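Local atomic coordinates of inosine-uridine preferring nucleoside hydrolase family protein (Bacillus anthracis, PDB entry 2C40), a protein that belongs to the inosine-uridine preferring nucleoside hydrolase family and holds a calcium ion and alpha-D-ribofuranose together in one pocket. Residues 35-40 against 125-130; 71-76 against 170-175; 149-154 against 192-197; 261-266 against 290-295. All coordinates share one frame; numbering follows the deposited sequence.

Interaction 1. Residues 35-40 against 125-130; sequences IPADCY and TGPLTD. With CA (calcium ion), chain C; RIB (alpha-D-ribofuranose), chain D.
The carbonyl oxygen Thr125 O is shared between the calcium ion, 2.5 Å away, and an N-H of Asn173, while Asp38 reaches the sugar on the same metal. The ion also takes the sugar's O2 at 2.4 Å and its O3 at 2.7 Å; one water, Asp9, Asp14 and Asp247 complete the site. With CG swung opposite the backbone N (chi1 -163°), the Asp38 carboxylate is brought to the ribose, OD1 3.2 Å from sugar O2. Behind the site the loop 35-40 meets the turn and helix start of 125-130 largely through carbon atoms. Ala37 CB sits against the Pro127 ring, 3.5 Å from CG. Ile35 CB approaches Asp130 OD2 at 3.6 Å, whereas Asp130 OD1 is bonded to Ser65 and Ser67. The Ile35 and Thr129 side chains cross at about a right angle, CD1 4.1 Å from CG2, and Trp176 packs over Ile35, Ala37 and Pro127. Packing thus joins the segments, while Thr125 O faces the metal and Asp38 the sugar, whose bound hydroxyls the ion would probably polarise.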
loop_
_atom_site.group_PDB
_atom_site.type_symbol
_atom_site.label_atom_id
_atom_site.label_comp_id
_atom_site.label_asym_id
_atom_site.label_seq_id
_atom_site.Cartn_x
_atom_site.Cartn_y
_atom_site.Cartn_z
ATOM N N ILE A 35 -12.926 5.043 -15.316
ATOM C CA ILE A 35 -12.798 3.894 -16.222
ATOM C C ILE A 35 -11.918 2.826 -15.543
ATOM O O ILE A 35 -10.868 3.138 -14.974
ATOM C CB ILE A 35 -12.301 4.301 -17.685
ATOM C CG1 ILE A 35 -12.441 3.112 -18.646
ATOM C CG2 ILE A 35 -10.864 4.887 -17.660
ATOM C CD1 ILE A 35 -12.004 3.404 -20.053
ATOM N N PRO A 36 -12.373 1.558 -15.552
ATOM C CA PRO A 36 -11.640 0.491 -14.870
ATOM C C PRO A 36 -10.389 -0.035 -15.626
ATOM O O PRO A 36 -10.293 -1.212 -15.958
ATOM C CB PRO A 36 -12.748 -0.573 -14.667
ATOM C CG PRO A 36 -13.569 -0.458 -15.849
ATOM C CD PRO A 36 -13.647 1.056 -16.114
ATOM N N ALA A 37 -9.424 0.848 -15.866
ATOM C CA ALA A 37 -8.245 0.501 -16.641
ATOM C C ALA A 37 -7.121 0.182 -15.643
ATOM O O ALA A 37 -6.895 -0.992 -15.341
ATOM C CB ALA A 37 -7.881 1.614 -17.603
ATOM N N ASP A 38 -6.456 1.192 -15.092
ATOM C CA ASP A 38 -5.444 0.945 -14.052
ATOM C C ASP A 38 -6.059 0.873 -12.651
ATOM O O ASP A 38 -5.497 1.364 -11.677
ATOM C CB ASP A 38 -4.393 2.019 -14.118
ATOM C CG ASP A 38 -3.141 1.655 -13.405
ATOM O OD1 ASP A 38 -2.403 2.605 -13.135
ATOM O OD2 ASP A 38 -2.915 0.472 -13.092
ATOM N N CYS A 39 -7.245 0.301 -12.579
ATOM C CA CYS A 39 -7.981 0.189 -11.337
ATOM C C CYS A 39 -9.086 -0.841 -11.502
ATOM O O CYS A 39 -9.468 -1.176 -12.604
ATOM C CB CYS A 39 -8.599 1.529 -10.898
ATOM S SG CYS A 39 -10.100 2.105 -11.777
ATOM N N TYR A 40 -9.542 -1.353 -10.367
ATOM C CA TYR A 40 -10.814 -2.014 -10.256
ATOM C C TYR A 40 -11.882 -0.947 -10.017
ATOM O O TYR A 40 -11.671 0.002 -9.301
ATOM C CB TYR A 40 -10.766 -3.048 -9.131
ATOM C CG TYR A 40 -9.955 -4.280 -9.500
ATOM C CD1 TYR A 40 -8.558 -4.315 -9.356
ATOM C CD2 TYR A 40 -10.577 -5.388 -10.041
ATOM C CE1 TYR A 40 -7.824 -5.446 -9.727
ATOM C CE2 TYR A 40 -9.854 -6.529 -10.385
ATOM C CZ TYR A 40 -8.484 -6.549 -10.217
ATOM O OH TYR A 40 -7.817 -7.691 -10.574
ATOM N N THR A 125 -6.934 11.171 -17.718
ATOM C CA THR A 125 -5.744 10.658 -17.145
ATOM C C THR A 125 -5.644 9.117 -17.153
ATOM O O THR A 125 -4.638 8.588 -16.709
ATOM C CB THR A 125 -5.465 11.242 -15.736
ATOM O OG1 THR A 125 -6.499 10.902 -14.791
ATOM C CG2 THR A 125 -5.305 12.729 -15.819
ATOM N N GLY A 126 -6.632 8.441 -17.729
ATOM C CA GLY A 126 -6.553 7.060 -18.143
ATOM C C GLY A 126 -6.665 6.965 -19.678
ATOM O O GLY A 126 -6.497 7.960 -20.383
ATOM N N PRO A 127 -6.950 5.757 -20.210
ATOM C CA PRO A 127 -7.240 5.517 -21.626
ATOM C C PRO A 127 -8.364 6.394 -22.190
ATOM O O PRO A 127 -9.135 6.953 -21.410
ATOM C CB PRO A 127 -7.704 4.066 -21.594
ATOM C CG PRO A 127 -6.961 3.461 -20.466
ATOM C CD PRO A 127 -7.028 4.517 -19.436
ATOM N N LEU A 128 -8.504 6.443 -23.517
ATOM C CA LEU A 128 -9.447 7.350 -24.158
ATOM C C LEU A 128 -10.786 6.738 -24.523
ATOM O O LEU A 128 -11.585 7.397 -25.140
ATOM C CB LEU A 128 -8.816 7.947 -25.413
ATOM C CG LEU A 128 -7.794 9.059 -25.164
ATOM C CD1 LEU A 128 -7.079 9.315 -26.485
ATOM C CD2 LEU A 128 -8.477 10.318 -24.638
ATOM N N THR A 129 -11.070 5.513 -24.113
ATOM C CA THR A 129 -12.211 4.798 -24.706
ATOM C C THR A 129 -13.601 5.352 -24.360
ATOM O O THR A 129 -14.481 5.326 -25.230
ATOM C CB THR A 129 -12.093 3.237 -24.685
ATOM O OG1 THR A 129 -13.326 2.579 -24.295
ATOM C CG2 THR A 129 -10.922 2.749 -23.975
ATOM N N ASP A 130 -13.780 5.955 -23.174
ATOM C CA ASP A 130 -15.084 6.630 -22.899
ATOM C C ASP A 130 -15.325 7.817 -23.860
ATOM O O ASP A 130 -16.480 8.110 -24.248
ATOM C CB ASP A 130 -15.208 7.137 -21.445
ATOM C CG ASP A 130 -15.393 6.016 -20.408
ATOM O OD1 ASP A 130 -15.985 4.958 -20.709
ATOM O OD2 ASP A 130 -14.949 6.228 -19.248
HETATM CA CA CA C . -4.040 7.091 -14.774
HETATM O O5 RIB D . 1.272 5.181 -18.626
HETATM C C5 RIB D . 1.139 6.026 -17.449
HETATM C C4 RIB D . -0.243 5.773 -16.841
HETATM O O4 RIB D . -0.238 4.413 -16.358
HETATM C C3 RIB D . -0.726 6.687 -15.696
HETATM O O3 RIB D . -1.816 7.525 -16.201
HETATM C C2 RIB D . -1.060 5.724 -14.472
HETATM O O2 RIB D . -2.325 5.798 -13.665
HETATM C C1 RIB D . -0.891 4.303 -15.067
HETATM O O HOH W 1 -3.638 5.232 -16.351
#

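Interaction 2. Residues 71-76 against 170-175; sequences NPFPKD and AEWNSF. With RIB (alpha-D-ribofuranose), chain D.
Phe73 and Trp172 stack face to face beside the bound alpha-D-ribofuranose, the Phe73 ring and the six-membered ring of Trp172 having centroids 4.5 Å apart and planes at 25°. Trp172 CE3 lies over the centre of the Phe73 ring, while Phe73 CD2 falls toward the rim of the indole. Both residues border the sugar: Trp172 CB is 3.4 Å from sugar O5, and sugar O4 lies at the edge of the phenyl ring. Sugar O5 donates to Glu171 OE1 at 2.8 Å, and Asn173 ND2 is hydrogen-bonded to sugar O3 at 3.2 Å as well as to Met151 O and Thr125 O.

The second shell fixes these groups. Glu171 bends at chi2 (-78°), which turns its carboxylate back to cap helix 172-176, OE1 accepting from Asn173 N at 2.7 Å and OE2 from Ser174 N. On the Phe73 side of the indole, Pro74 CD packs 3.7 Å from Trp172 CZ2; on the opposite face lies Phe175. Farther out, Asn71 ND2 donates almost straight to Phe175 O at 2.9 Å and also bonds Gln276. Asn71 CB sits over the Phe175 ring, 3.9 Å from its centroid, with the amide stacked only 12° from the ring plane.

The loop 71-74 is thereby laid against the first turn of helix 172-176; Trp77 meets Trp172 edge-to-face, and Trp150 of strand 145-151 packs on Asn173 and Ser174.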
loop_
_atom_site.group_PDB
_atom_site.type_symbol
_atom_site.label_atom_id
_atom_site.label_comp_id
_atom_site.label_asym_id
_atom_site.label_seq_id
_atom_site.Cartn_x
_atom_site.Cartn_y
_atom_site.Cartn_z
ATOM N N ASN A 71 -6.206 -4.153 -24.063
ATOM C CA ASN A 71 -4.987 -4.648 -23.436
ATOM C C ASN A 71 -4.989 -4.237 -21.964
ATOM O O ASN A 71 -4.586 -3.126 -21.641
ATOM C CB ASN A 71 -3.772 -4.106 -24.190
ATOM C CG ASN A 71 -3.747 -4.554 -25.622
ATOM O OD1 ASN A 71 -3.769 -5.746 -25.860
ATOM N ND2 ASN A 71 -3.698 -3.597 -26.599
ATOM N N PRO A 72 -5.526 -5.108 -21.077
ATOM C CA PRO A 72 -5.666 -4.757 -19.647
ATOM C C PRO A 72 -4.345 -4.402 -18.906
ATOM O O PRO A 72 -3.302 -4.870 -19.281
ATOM C CB PRO A 72 -6.332 -5.993 -19.057
ATOM C CG PRO A 72 -6.959 -6.739 -20.276
ATOM C CD PRO A 72 -6.040 -6.464 -21.379
ATOM N N PHE A 73 -4.401 -3.525 -17.909
ATOM C CA PHE A 73 -3.231 -3.185 -17.072
ATOM C C PHE A 73 -2.827 -4.359 -16.185
ATOM O O PHE A 73 -3.626 -5.276 -15.972
ATOM C CB PHE A 73 -3.545 -1.981 -16.184
ATOM C CG PHE A 73 -3.391 -0.625 -16.856
ATOM C CD1 PHE A 73 -4.422 -0.074 -17.637
ATOM C CD2 PHE A 73 -2.289 0.148 -16.620
ATOM C CE1 PHE A 73 -4.306 1.128 -18.227
ATOM C CE2 PHE A 73 -2.168 1.414 -17.184
ATOM C CZ PHE A 73 -3.157 1.896 -18.016
ATOM N N PRO A 74 -1.550 -4.385 -15.712
ATOM C CA PRO A 74 -1.132 -5.414 -14.777
ATOM C C PRO A 74 -1.987 -5.428 -13.516
ATOM O O PRO A 74 -2.347 -4.353 -13.050
ATOM C CB PRO A 74 0.337 -5.015 -14.453
ATOM C CG PRO A 74 0.768 -4.202 -15.667
ATOM C CD PRO A 74 -0.434 -3.502 -16.110
ATOM N N LYS A 75 -2.323 -6.605 -12.974
ATOM C CA LYS A 75 -3.192 -6.657 -11.802
ATOM C C LYS A 75 -2.635 -5.844 -10.641
ATOM O O LYS A 75 -3.384 -5.175 -9.934
ATOM C CB LYS A 75 -3.436 -8.077 -11.345
ATOM C CG LYS A 75 -4.518 -8.158 -10.229
ATOM C CD LYS A 75 -4.429 -9.403 -9.405
ATOM C CE LYS A 75 -5.688 -10.218 -9.564
ATOM N NZ LYS A 75 -5.908 -11.206 -8.500
ATOM N N ASP A 76 -1.332 -5.919 -10.402
ATOM C CA ASP A 76 -0.783 -5.356 -9.133
ATOM C C ASP A 76 -0.874 -3.832 -9.106
ATOM O O ASP A 76 -1.102 -3.253 -8.060
ATOM C CB ASP A 76 0.623 -5.901 -8.778
ATOM N N ALA A 170 5.112 1.628 -26.988
ATOM C CA ALA A 170 3.906 2.374 -26.615
ATOM C C ALA A 170 3.897 2.744 -25.128
ATOM O O ALA A 170 4.614 2.145 -24.289
ATOM C CB ALA A 170 2.651 1.573 -26.912
ATOM N N GLU A 171 3.046 3.706 -24.829
ATOM C CA GLU A 171 2.745 4.125 -23.477
ATOM C C GLU A 171 1.405 3.470 -23.100
ATOM O O GLU A 171 0.589 3.167 -23.976
ATOM C CB GLU A 171 2.723 5.643 -23.460
ATOM C CG GLU A 171 2.191 6.278 -22.247
ATOM C CD GLU A 171 0.685 6.263 -22.179
ATOM O OE1 GLU A 171 0.255 6.186 -21.025
ATOM O OE2 GLU A 171 -0.045 6.291 -23.245
ATOM N N TRP A 172 1.200 3.205 -21.799
ATOM C CA TRP A 172 0.063 2.413 -21.306
ATOM C C TRP A 172 -1.348 2.921 -21.588
ATOM O O TRP A 172 -2.243 2.123 -21.911
ATOM C CB TRP A 172 0.218 2.113 -19.773
ATOM C CG TRP A 172 0.731 0.724 -19.521
ATOM C CD1 TRP A 172 1.973 0.364 -19.086
ATOM C CD2 TRP A 172 0.030 -0.487 -19.783
ATOM N NE1 TRP A 172 2.072 -0.999 -19.013
ATOM C CE2 TRP A 172 0.891 -1.546 -19.448
ATOM C CE3 TRP A 172 -1.270 -0.780 -20.227
ATOM C CZ2 TRP A 172 0.510 -2.879 -19.589
ATOM C CZ3 TRP A 172 -1.653 -2.086 -20.349
ATOM C CH2 TRP A 172 -0.767 -3.127 -20.033
ATOM N N ASN A 173 -1.621 4.206 -21.363
ATOM C CA ASN A 173 -2.968 4.724 -21.651
ATOM C C ASN A 173 -3.364 4.544 -23.128
ATOM O O ASN A 173 -4.531 4.262 -23.422
ATOM C CB ASN A 173 -3.142 6.181 -21.183
ATOM C CG ASN A 173 -3.196 6.310 -19.644
ATOM O OD1 ASN A 173 -3.461 5.333 -18.935
ATOM N ND2 ASN A 173 -3.003 7.528 -19.138
ATOM N N SER A 174 -2.403 4.705 -24.042
ATOM C CA SER A 174 -2.622 4.422 -25.460
ATOM C C SER A 174 -2.752 2.927 -25.715
ATOM O O SER A 174 -3.683 2.488 -26.376
ATOM C CB SER A 174 -1.484 4.948 -26.337
ATOM O OG SER A 174 -1.107 6.251 -25.953
ATOM N N PHE A 175 -1.803 2.158 -25.209
ATOM C CA PHE A 175 -1.824 0.701 -25.378
ATOM C C PHE A 175 -3.142 0.028 -24.912
ATOM O O PHE A 175 -3.605 -0.873 -25.551
ATOM C CB PHE A 175 -0.623 0.108 -24.651
ATOM C CG PHE A 175 -0.437 -1.389 -24.845
ATOM C CD1 PHE A 175 -0.138 -1.898 -26.096
ATOM C CD2 PHE A 175 -0.511 -2.261 -23.760
ATOM C CE1 PHE A 175 0.045 -3.237 -26.296
ATOM C CE2 PHE A 175 -0.335 -3.639 -23.925
ATOM C CZ PHE A 175 -0.033 -4.141 -25.180
HETATM O O5 RIB D . 1.272 5.181 -18.626
HETATM C C5 RIB D . 1.139 6.026 -17.449
HETATM C C4 RIB D . -0.243 5.773 -16.841
HETATM O O4 RIB D . -0.238 4.413 -16.358
HETATM C C3 RIB D . -0.726 6.687 -15.696
HETATM O O3 RIB D . -1.816 7.525 -16.201
HETATM C C2 RIB D . -1.060 5.724 -14.472
HETATM O O2 RIB D . -2.325 5.798 -13.665
HETATM C C1 RIB D . -0.891 4.303 -15.067
#

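Interaction 3. Residues 149-154 against 192-197; sequences VWMGGT and DLITLE
Val149 and Ile194 form an apolar centre on one face of a parallel strand pair, Val149 CG1 meeting Ile194 CD1 at 3.6 Å. Met151 extends the same face: its chain bends at chi2 (-73°) and again at chi3, bringing CE to 4.1 Å from Leu196 CD2. On the other face Trp150 and Leu193 lie side by side and point the same way, with Trp150 CE3 3.4 Å from Leu193 CD2, while Gly152 CA rests over the indole toward its rim.

Between these layers the strands 149-151 and 192-194 run at 22° to each other. Trp150 is bonded through both backbone groups, its N to Asp192 O at 2.9 Å and its O to Ile194 N at 2.8 Å. Gly152 N then reaches Ile194 O at 3.0 Å, its N-H bent to 142°. Beyond the bridged residues a further bond joins Leu196 N to Gly153 O at 3.1 Å. At the polar edge Thr154 OG1 donates to Glu197 OE2; the modelled separation is very short and its exact length doubtful. Glu197 OE1 accepts from Phe155 N.

Several buried polar groups are satisfied from outside the pair. Trp150 NE1 ties to Gly126 O, in the loop next to Thr125. Met151 O and Gly153 N bond Asn173 and Glu171, so the C-terminal end of the strand pair is coupled to two residues lining the sugar pocket, which Met151 itself touches.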
loop_
_atom_site.group_PDB
_atom_site.type_symbol
_atom_site.label_atom_id
_atom_site.label_comp_id
_atom_site.label_asym_id
_atom_site.label_seq_id
_atom_site.Cartn_x
_atom_site.Cartn_y
_atom_site.Cartn_z
ATOM N N VAL A 149 -7.042 17.618 -22.788
ATOM C CA VAL A 149 -5.742 17.412 -22.183
ATOM C C VAL A 149 -5.673 15.971 -21.735
ATOM O O VAL A 149 -6.480 15.513 -20.970
ATOM C CB VAL A 149 -5.467 18.386 -21.013
ATOM C CG1 VAL A 149 -3.998 18.289 -20.550
ATOM C CG2 VAL A 149 -5.783 19.826 -21.474
ATOM N N TRP A 150 -4.686 15.258 -22.255
ATOM C CA TRP A 150 -4.554 13.833 -22.055
ATOM C C TRP A 150 -3.128 13.448 -21.674
ATOM O O TRP A 150 -2.142 13.881 -22.286
ATOM C CB TRP A 150 -5.000 13.092 -23.329
ATOM C CG TRP A 150 -4.980 11.580 -23.249
ATOM C CD1 TRP A 150 -5.518 10.776 -22.256
ATOM C CD2 TRP A 150 -4.380 10.706 -24.193
ATOM N NE1 TRP A 150 -5.276 9.467 -22.536
ATOM C CE2 TRP A 150 -4.585 9.383 -23.721
ATOM C CE3 TRP A 150 -3.684 10.908 -25.395
ATOM C CZ2 TRP A 150 -4.125 8.258 -24.410
ATOM C CZ3 TRP A 150 -3.211 9.791 -26.084
ATOM C CH2 TRP A 150 -3.422 8.476 -25.572
ATOM N N MET A 151 -3.061 12.595 -20.653
ATOM C CA MET A 151 -1.886 11.839 -20.332
ATOM C C MET A 151 -1.842 10.604 -21.217
ATOM O O MET A 151 -2.589 9.633 -21.048
ATOM C CB MET A 151 -1.883 11.438 -18.848
ATOM C CG MET A 151 -0.455 11.001 -18.333
ATOM S SD MET A 151 0.167 9.381 -18.896
ATOM C CE MET A 151 1.747 9.828 -19.540
ATOM N N GLY A 152 -0.945 10.617 -22.169
ATOM C CA GLY A 152 -0.772 9.470 -23.055
ATOM C C GLY A 152 0.397 9.680 -23.995
ATOM O O GLY A 152 0.894 10.811 -24.189
ATOM N N GLY A 153 0.874 8.562 -24.529
ATOM C CA GLY A 153 1.834 8.548 -25.625
ATOM C C GLY A 153 3.258 8.734 -25.175
ATOM O O GLY A 153 3.510 9.039 -24.012
ATOM N N THR A 154 4.161 8.507 -26.127
ATOM C CA THR A 154 5.575 8.840 -26.014
ATOM C C THR A 154 6.213 8.886 -27.417
ATOM O O THR A 154 5.778 8.180 -28.363
ATOM C CB THR A 154 6.339 7.834 -25.058
ATOM O OG1 THR A 154 7.678 8.259 -24.833
ATOM C CG2 THR A 154 6.350 6.378 -25.600
ATOM N N ASP A 192 -3.856 18.706 -26.155
ATOM C CA ASP A 192 -2.667 18.851 -25.378
ATOM C C ASP A 192 -2.301 17.458 -24.810
ATOM O O ASP A 192 -3.133 16.784 -24.176
ATOM C CB ASP A 192 -2.868 19.874 -24.249
ATOM C CG ASP A 192 -3.294 21.291 -24.757
ATOM O OD1 ASP A 192 -2.937 21.719 -25.875
ATOM O OD2 ASP A 192 -3.992 21.979 -23.982
ATOM N N LEU A 193 -1.049 17.061 -25.044
ATOM C CA LEU A 193 -0.488 15.749 -24.641
ATOM C C LEU A 193 0.546 15.912 -23.548
ATOM O O LEU A 193 1.553 16.597 -23.757
ATOM C CB LEU A 193 0.323 15.082 -25.754
ATOM C CG LEU A 193 -0.205 13.923 -26.556
ATOM C CD1 LEU A 193 0.939 13.199 -27.253
ATOM C CD2 LEU A 193 -1.037 12.973 -25.701
ATOM N N ILE A 194 0.300 15.263 -22.411
ATOM C CA ILE A 194 1.375 14.992 -21.436
ATOM C C ILE A 194 1.897 13.548 -21.713
ATOM O O ILE A 194 1.256 12.542 -21.377
ATOM C CB ILE A 194 0.920 15.228 -19.978
ATOM C CG1 ILE A 194 0.698 16.713 -19.724
ATOM C CG2 ILE A 194 1.944 14.716 -18.975
ATOM C CD1 ILE A 194 -0.547 17.307 -20.366
ATOM N N THR A 195 3.026 13.484 -22.404
ATOM C CA THR A 195 3.695 12.228 -22.744
ATOM C C THR A 195 4.519 11.706 -21.567
ATOM O O THR A 195 4.788 12.450 -20.612
ATOM C CB THR A 195 4.610 12.422 -23.948
ATOM O OG1 THR A 195 5.711 13.298 -23.584
ATOM C CG2 THR A 195 3.808 12.989 -25.163
ATOM N N LEU A 196 4.976 10.456 -21.642
ATOM C CA LEU A 196 5.964 9.987 -20.685
ATOM C C LEU A 196 7.140 10.959 -20.474
ATOM O O LEU A 196 7.540 11.166 -19.304
ATOM C CB LEU A 196 6.483 8.607 -21.056
ATOM C CG LEU A 196 5.427 7.472 -21.040
ATOM C CD1 LEU A 196 6.026 6.173 -21.611
ATOM C CD2 LEU A 196 4.845 7.210 -19.635
ATOM N N GLU A 197 7.685 11.537 -21.564
ATOM C CA GLU A 197 8.891 12.405 -21.526
ATOM C C GLU A 197 8.610 13.756 -20.876
ATOM O O GLU A 197 9.531 14.404 -20.389
ATOM C CB GLU A 197 9.395 12.858 -22.919
ATOM C CG GLU A 197 9.609 11.845 -23.976
ATOM C CD GLU A 197 8.329 11.448 -24.669
ATOM O OE1 GLU A 197 8.051 11.925 -25.784
ATOM O OE2 GLU A 197 7.638 10.638 -24.075
#

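Interaction 4. Residues 261-266 against 290-295; sequences KVQTIN and VVYDVN
Strands 261-266 and 290-292 run antiparallel, their short axes at 143° and 4.5 Å apart at closest approach. Two hydrogen-bonded pairs flank a non-hydrogen-bonded one. Lys261 N meets Tyr292 O at 2.9 Å and the return bond runs from Tyr292 N to Lys261 O; Gln263 and Val290 exchange the second couple of bonds, Val290 N lying 2.9 Å from Gln263 O. The pair between them, Val262 with Val291, brings CG2 of Val262 within 3.8 Å of CG2 of Val291.

The Tyr292 side chain folds back over the partner strand, its CG held between backbone N and carbonyl carbon (chi1 71°). Lys261 CB comes over the ring face in a CH-pi contact, 3.9 Å from the ring centroid, while the backbone of Val262 lies at the ring edge. A water joins Tyr292 OH to Val262 O, 3.0 Å from that carbonyl. Lys261 then runs alongside Asp293, and the salt bridge is long, with NZ 3.8 Å from OD2. Elsewhere on this surface Ile265 CG1 packs against Val290 CG2 at 3.8 Å.

In the mixed sheet, strand 286-292 separates strand 261-269 from strand 191-194, which Val291 meets through a backbone bond with Leu193. Val262 and Val291 face Phe253 of helix 246-255, whereas the exposed side chains of Lys261 and Tyr292 lie on the other face.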
loop_
_atom_site.group_PDB
_atom_site.type_symbol
_atom_site.label_atom_id
_atom_site.label_comp_id
_atom_site.label_asym_id
_atom_site.label_seq_id
_atom_site.Cartn_x
_atom_site.Cartn_y
_atom_site.Cartn_z
ATOM N N LYS A 261 5.885 24.335 -21.220
ATOM C CA LYS A 261 5.795 24.811 -22.580
ATOM C C LYS A 261 5.119 23.736 -23.390
ATOM O O LYS A 261 4.907 22.643 -22.920
ATOM C CB LYS A 261 7.182 25.073 -23.137
ATOM C CG LYS A 261 7.794 26.380 -22.664
ATOM C CD LYS A 261 9.158 26.096 -22.104
ATOM C CE LYS A 261 9.978 27.333 -21.844
ATOM N NZ LYS A 261 10.654 27.609 -23.104
ATOM N N VAL A 262 4.794 24.065 -24.616
ATOM C CA VAL A 262 4.159 23.141 -25.528
ATOM C C VAL A 262 4.795 23.297 -26.939
ATOM O O VAL A 262 4.994 24.416 -27.412
ATOM C CB VAL A 262 2.655 23.420 -25.534
ATOM C CG1 VAL A 262 2.028 23.026 -26.829
ATOM C CG2 VAL A 262 1.990 22.675 -24.400
ATOM N N GLN A 263 5.124 22.164 -27.568
ATOM C CA GLN A 263 5.548 22.129 -28.963
ATOM C C GLN A 263 4.495 21.359 -29.752
ATOM O O GLN A 263 4.169 20.204 -29.448
ATOM C CB GLN A 263 6.938 21.477 -29.155
ATOM C CG GLN A 263 8.073 22.468 -29.513
ATOM C CD GLN A 263 8.023 22.990 -30.944
ATOM O OE1 GLN A 263 6.972 23.047 -31.574
ATOM N NE2 GLN A 263 9.179 23.335 -31.474
ATOM N N THR A 264 3.963 22.017 -30.763
ATOM C CA THR A 264 3.026 21.394 -31.671
ATOM C C THR A 264 3.799 20.496 -32.612
ATOM O O THR A 264 4.736 20.945 -33.268
ATOM C CB THR A 264 2.254 22.450 -32.453
ATOM O OG1 THR A 264 1.522 23.249 -31.515
ATOM C CG2 THR A 264 1.302 21.792 -33.469
ATOM N N ILE A 265 3.422 19.227 -32.635
ATOM C CA ILE A 265 3.975 18.269 -33.577
ATOM C C ILE A 265 2.812 17.535 -34.232
ATOM O O ILE A 265 1.748 17.498 -33.659
ATOM C CB ILE A 265 5.034 17.300 -32.923
ATOM C CG1 ILE A 265 4.404 16.254 -32.032
ATOM C CG2 ILE A 265 6.178 18.078 -32.159
ATOM C CD1 ILE A 265 5.174 14.929 -32.109
ATOM N N ASN A 266 3.023 17.026 -35.450
ATOM C CA ASN A 266 2.046 16.218 -36.172
ATOM C C ASN A 266 2.331 14.751 -35.919
ATOM O O ASN A 266 3.496 14.314 -35.959
ATOM C CB ASN A 266 2.072 16.481 -37.679
ATOM C CG ASN A 266 1.659 17.896 -38.039
ATOM O OD1 ASN A 266 0.786 18.503 -37.418
ATOM N ND2 ASN A 266 2.319 18.431 -39.017
ATOM N N VAL A 290 2.481 19.070 -27.405
ATOM C CA VAL A 290 3.199 18.219 -26.505
ATOM C C VAL A 290 3.890 19.027 -25.402
ATOM O O VAL A 290 4.690 19.921 -25.667
ATOM C CB VAL A 290 4.244 17.348 -27.288
ATOM C CG1 VAL A 290 5.017 16.448 -26.324
ATOM C CG2 VAL A 290 3.549 16.477 -28.328
ATOM N N VAL A 291 3.594 18.685 -24.157
ATOM C CA VAL A 291 4.120 19.442 -23.045
ATOM C C VAL A 291 5.605 19.104 -22.893
ATOM O O VAL A 291 6.009 17.951 -23.092
ATOM C CB VAL A 291 3.333 19.158 -21.776
ATOM C CG1 VAL A 291 4.023 19.727 -20.514
ATOM C CG2 VAL A 291 1.929 19.723 -21.932
ATOM N N TYR A 292 6.416 20.113 -22.586
ATOM C CA TYR A 292 7.793 19.901 -22.169
ATOM C C TYR A 292 8.268 21.032 -21.253
ATOM O O TYR A 292 7.568 22.021 -21.039
ATOM C CB TYR A 292 8.696 19.748 -23.385
ATOM C CG TYR A 292 8.910 21.016 -24.160
ATOM C CD1 TYR A 292 7.901 21.542 -24.930
ATOM C CD2 TYR A 292 10.125 21.679 -24.111
ATOM C CE1 TYR A 292 8.092 22.733 -25.667
ATOM C CE2 TYR A 292 10.339 22.893 -24.845
ATOM C CZ TYR A 292 9.304 23.403 -25.615
ATOM O OH TYR A 292 9.461 24.552 -26.355
ATOM N N ASP A 293 9.463 20.854 -20.712
ATOM C CA ASP A 293 10.157 21.877 -19.951
ATOM C C ASP A 293 9.282 22.389 -18.834
ATOM O O ASP A 293 9.003 23.591 -18.744
ATOM C CB ASP A 293 10.657 23.010 -20.844
ATOM C CG ASP A 293 11.630 23.929 -20.126
ATOM O OD1 ASP A 293 12.210 23.471 -19.125
ATOM O OD2 ASP A 293 11.825 25.100 -20.549
ATOM N N VAL A 294 8.875 21.450 -17.977
ATOM C CA VAL A 294 8.105 21.743 -16.780
ATOM C C VAL A 294 9.001 22.471 -15.761
ATOM O O VAL A 294 10.152 22.101 -15.551
ATOM C CB VAL A 294 7.487 20.471 -16.188
ATOM C CG1 VAL A 294 6.670 20.789 -14.966
ATOM C CG2 VAL A 294 6.597 19.750 -17.214
ATOM N N ASN A 295 8.483 23.538 -15.161
ATOM C CA ASN A 295 9.198 24.224 -14.104
ATOM C C ASN A 295 9.037 23.400 -12.818
ATOM O O ASN A 295 7.933 23.270 -12.253
ATOM C CB ASN A 295 8.736 25.683 -13.964
ATOM C CG ASN A 295 9.643 26.489 -13.072
ATOM O OD1 ASN A 295 9.841 26.138 -11.915
ATOM N ND2 ASN A 295 10.184 27.576 -13.590
HETATM O O HOH W 2 7.517 25.516 -28.660
#

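Overall arrangement
From the N terminus, interaction 1 joins the loop after strand 27-34 to the one after strand 120-124, closing a loop of 84 residues. Before it closes, residues 71-76 begin interaction 2, which spans 93 residues; its partner 170-175 comes after 149-154, so interaction 2 crosses both interaction 1 and interaction 3. Interaction 3 closes 37 residues and interaction 4 only 23; both follow interaction 1 in series, and none nests within another. Interactions 1 to 3 are hydrogen-bonded to one another around the pocket. Interactions 3 and 4 share the sheet, where strand 286-292 pairs in parallel with 191-194 and antiparallel with 261-269. The centres of interactions 1 and 4 are about 24 Å apart.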